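Local coordinates for Thiol:disulfide interchange protein (Proteus mirabilis, PDB 4OCF) that probably acts as a periplasmic thiol:disulfide oxidoreductase of the DsbA subfamily, built on a thioredoxin fold, at residues T12-P17 and T144-N149. The protein carries 1 engineered substitution. Numbering follows the deposited sequence.
Sequences TNLSKP and TDFQIN
Gln147 lays its terminal amide over the loop at Leu14-Lys16, and it loses more surface (68 Å²) to the other segment than any other residue here. The pairing joins two parts of a DsbA-type thioredoxin fold: the loop that follows edge strand 11-13, and the Schellman motif that ends helix 130-145. The motif is evidenced by the positive phi of Gln147 (54°) together with two bonds returning into the last helical turn, one of them from Gln147 N to Thr144 O, 3.1 Å. CG of Gln147 stands anti to the carbonyl carbon (chi1 -49°), and the chain runs extended beyond it, which carries the amide across to the loop.

There the Lys16 chain lies roughly perpendicular to that of Gln147. Methylene CD of Lys16 lies 3.7 Å from Gln147 NE2, a van der Waals contact, after which the bend at chi3 (75°) leads the ammonium end away. Deeper in, the side chains of Leu14 and Gln147 run antiparallel alongside each other, and Leu14 CD2 sits 4.0 Å from Phe146 O. Leu14 CD2 also approaches the Phe146 ring obliquely, 4.4 Å from Phe146 CD1. Leu14 and Phe146 are both buried and both pack on Val155 of strand 153-156, so this end of the contact continues into the sheet, whereas Ser15 and Lys16 are exposed.

No direct hydrogen bond spans the two segments: Gln147 OE1 and Lys16 N are close, at 3.5 Å, but do not form one. A water makes the polar link instead, accepting from Ser15 N at 3.2 Å and donating weakly to Gln147 OE1 at 2.9 Å.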
ATOM      1  N   THR A  12      14.912  -9.362   1.470  1.00  5.88           N
ATOM      2  CA  THR A  12      15.216 -10.314   2.515  1.00  8.08           C
ATOM      3  C   THR A  12      14.132 -11.378   2.524  1.00 11.65           C
ATOM      4  O   THR A  12      13.009 -11.135   2.086  1.00  4.72           O
ATOM      5  CB  THR A  12      15.237  -9.628   3.892  1.00  7.32           C
ATOM      6  OG1 THR A  12      13.946  -9.069   4.171  1.00 14.43           O
ATOM      7  CG2 THR A  12      16.254  -8.509   3.909  1.00 11.08           C
ATOM      8  N   ASN A  13      14.473 -12.553   3.031  1.00 14.34           N
ATOM      9  CA  ASN A  13      13.513 -13.633   3.202  1.00 12.45           C
ATOM     10  C   ASN A  13      12.654 -13.411   4.441  1.00 13.00           C
ATOM     11  O   ASN A  13      13.184 -13.174   5.522  1.00 11.16           O
ATOM     12  CB  ASN A  13      14.272 -14.943   3.379  1.00 10.63           C
ATOM     13  CG  ASN A  13      14.880 -15.447   2.102  1.00 15.68           C
ATOM     14  OD1 ASN A  13      14.844 -14.790   1.075  1.00 16.01           O
ATOM     15  ND2 ASN A  13      15.464 -16.632   2.170  1.00 15.67           N
ATOM     16  N   LEU A  14      11.331 -13.505   4.311  1.00 10.04           N
ATOM     17  CA  LEU A  14      10.490 -13.551   5.504  1.00  9.38           C
ATOM     18  C   LEU A  14      10.906 -14.762   6.304  1.00 12.68           C
ATOM     19  O   LEU A  14      11.112 -15.827   5.744  1.00 12.77           O
ATOM     20  CB  LEU A  14       9.005 -13.672   5.167  1.00  9.20           C
ATOM     21  CG  LEU A  14       8.219 -12.357   5.060  1.00 13.83           C
ATOM     22  CD1 LEU A  14       8.815 -11.426   4.040  1.00 16.07           C
ATOM     23  CD2 LEU A  14       6.790 -12.662   4.691  1.00 10.22           C
ATOM     24  N   SER A  15      11.005 -14.593   7.617  1.00 15.53           N
ATOM     25  CA  SER A  15      11.336 -15.689   8.514  1.00 16.52           C
ATOM     26  C   SER A  15      10.258 -16.773   8.509  1.00 20.08           C
ATOM     27  O   SER A  15      10.556 -17.958   8.567  1.00 15.39           O
ATOM     28  CB  SER A  15      11.477 -15.151   9.927  1.00 19.07           C
ATOM     29  OG  SER A  15      11.799 -16.199  10.818  1.00 39.71           O
ATOM     30  N   LYS A  16       9.001 -16.337   8.463  1.00 20.87           N
ATOM     31  CA  LYS A  16       7.849 -17.229   8.404  1.00 18.14           C
ATOM     32  C   LYS A  16       7.082 -16.871   7.147  1.00 15.71           C
ATOM     33  O   LYS A  16       6.390 -15.845   7.101  1.00 13.16           O
ATOM     34  CB  LYS A  16       6.963 -17.032   9.630  1.00 19.56           C
ATOM     35  CG  LYS A  16       7.740 -16.976  10.961  1.00 27.97           C
ATOM     36  CD  LYS A  16       6.931 -16.296  12.091  1.00 39.00           C
ATOM     37  CE  LYS A  16       5.811 -17.204  12.647  1.00 48.62           C
ATOM     38  NZ  LYS A  16       5.376 -16.854  14.044  1.00 36.03           N
ATOM     39  N   PRO A  17       7.233 -17.685   6.102  1.00 12.53           N
ATOM     40  CA  PRO A  17       6.553 -17.429   4.825  1.00 14.69           C
ATOM     41  C   PRO A  17       5.040 -17.534   4.955  1.00 18.50           C
ATOM     42  O   PRO A  17       4.552 -18.273   5.813  1.00 18.38           O
ATOM     43  CB  PRO A  17       7.096 -18.520   3.917  1.00 21.43           C
ATOM     44  CG  PRO A  17       8.372 -18.911   4.537  1.00 21.21           C
ATOM     45  CD  PRO A  17       8.156 -18.816   6.003  1.00 21.52           C
ATOM     46  N   THR A 144       0.341  -8.369  10.463  1.00  7.28           N
ATOM     47  CA  THR A 144       0.853  -9.340  11.437  1.00  7.92           C
ATOM     48  C   THR A 144       1.546 -10.528  10.784  1.00  9.26           C
ATOM     49  O   THR A 144       2.702 -10.851  11.079  1.00  7.43           O
ATOM     50  CB  THR A 144      -0.318  -9.889  12.262  1.00 10.19           C
ATOM     51  OG1 THR A 144      -0.926  -8.821  12.975  1.00  8.67           O
ATOM     52  CG2 THR A 144       0.129 -10.953  13.229  1.00 11.50           C
ATOM     53  N   ASP A 145       0.839 -11.181   9.878  1.00  6.08           N
ATOM     54  CA  ASP A 145       1.356 -12.405   9.268  1.00  9.97           C
ATOM     55  C   ASP A 145       2.594 -12.171   8.399  1.00  9.97           C
ATOM     56  O   ASP A 145       3.424 -13.067   8.244  1.00  9.38           O
ATOM     57  CB  ASP A 145       0.277 -13.080   8.424  1.00  5.68           C
ATOM     58  CG  ASP A 145      -0.895 -13.571   9.246  1.00 12.52           C
ATOM     59  OD1 ASP A 145      -0.778 -13.677  10.485  1.00  9.70           O
ATOM     60  OD2 ASP A 145      -1.932 -13.854   8.628  1.00 13.27           O
ATOM     61  N   PHE A 146       2.711 -10.987   7.804  1.00  8.88           N
ATOM     62  CA  PHE A 146       3.859 -10.693   6.940  1.00  8.07           C
ATOM     63  C   PHE A 146       4.978 -10.022   7.713  1.00 11.80           C
ATOM     64  O   PHE A 146       5.993  -9.648   7.129  1.00  9.57           O
ATOM     65  CB  PHE A 146       3.467  -9.783   5.786  1.00  7.06           C
ATOM     66  CG  PHE A 146       2.622 -10.447   4.737  1.00  9.43           C
ATOM     67  CD1 PHE A 146       3.130 -10.657   3.462  1.00  8.90           C
ATOM     68  CD2 PHE A 146       1.332 -10.853   5.015  1.00  8.23           C
ATOM     69  CE1 PHE A 146       2.374 -11.259   2.496  1.00  9.80           C
ATOM     70  CE2 PHE A 146       0.563 -11.448   4.036  1.00 17.12           C
ATOM     71  CZ  PHE A 146       1.085 -11.659   2.780  1.00 14.50           C
ATOM     72  N   GLN A 147       4.752  -9.829   9.008  1.00  9.24           N
ATOM     73  CA  GLN A 147       5.706  -9.199   9.907  1.00 10.23           C
ATOM     74  C   GLN A 147       6.152  -7.825   9.401  1.00  8.36           C
ATOM     75  O   GLN A 147       7.341  -7.511   9.356  1.00 10.44           O
ATOM     76  CB  GLN A 147       6.903 -10.132  10.130  1.00 22.47           C
ATOM     77  CG  GLN A 147       6.492 -11.571  10.500  1.00 22.95           C
ATOM     78  CD  GLN A 147       7.616 -12.589  10.295  1.00 42.76           C
ATOM     79  OE1 GLN A 147       7.853 -13.078   9.173  1.00 33.76           O
ATOM     80  NE2 GLN A 147       8.309 -12.925  11.388  1.00 43.01           N
ATOM     81  N   ILE A 148       5.179  -7.011   9.015  1.00  7.49           N
ATOM     82  CA  ILE A 148       5.443  -5.667   8.536  1.00  6.52           C
ATOM     83  C   ILE A 148       5.692  -4.699   9.701  1.00 10.22           C
ATOM     84  O   ILE A 148       4.800  -4.449  10.528  1.00 11.87           O
ATOM     85  CB  ILE A 148       4.275  -5.161   7.675  1.00  3.98           C
ATOM     86  CG1 ILE A 148       4.055  -6.121   6.487  1.00  5.82           C
ATOM     87  CG2 ILE A 148       4.530  -3.747   7.199  1.00  8.61           C
ATOM     88  CD1 ILE A 148       5.307  -6.398   5.653  1.00  7.09           C
ATOM     89  N   ASN A 149       6.898  -4.150   9.711  1.00  5.63           N
ATOM     90  CA  ASN A 149       7.406  -3.214  10.725  1.00 13.21           C
ATOM     91  C   ASN A 149       7.561  -1.773  10.254  1.00 12.62           C
ATOM     92  O   ASN A 149       7.947  -0.909  11.036  1.00  9.22           O
ATOM     93  CB  ASN A 149       8.851  -3.602  11.104  1.00 14.82           C
ATOM     94  CG  ASN A 149       8.933  -4.862  11.892  1.00 14.03           C
ATOM     95  OD1 ASN A 149       8.097  -5.124  12.750  1.00 25.29           O
ATOM     96  ND2 ASN A 149       9.957  -5.659  11.615  1.00 17.40           N
TER
HETATM   97  O   HOH W   1      10.268 -11.627   8.655  1.00 23.72           O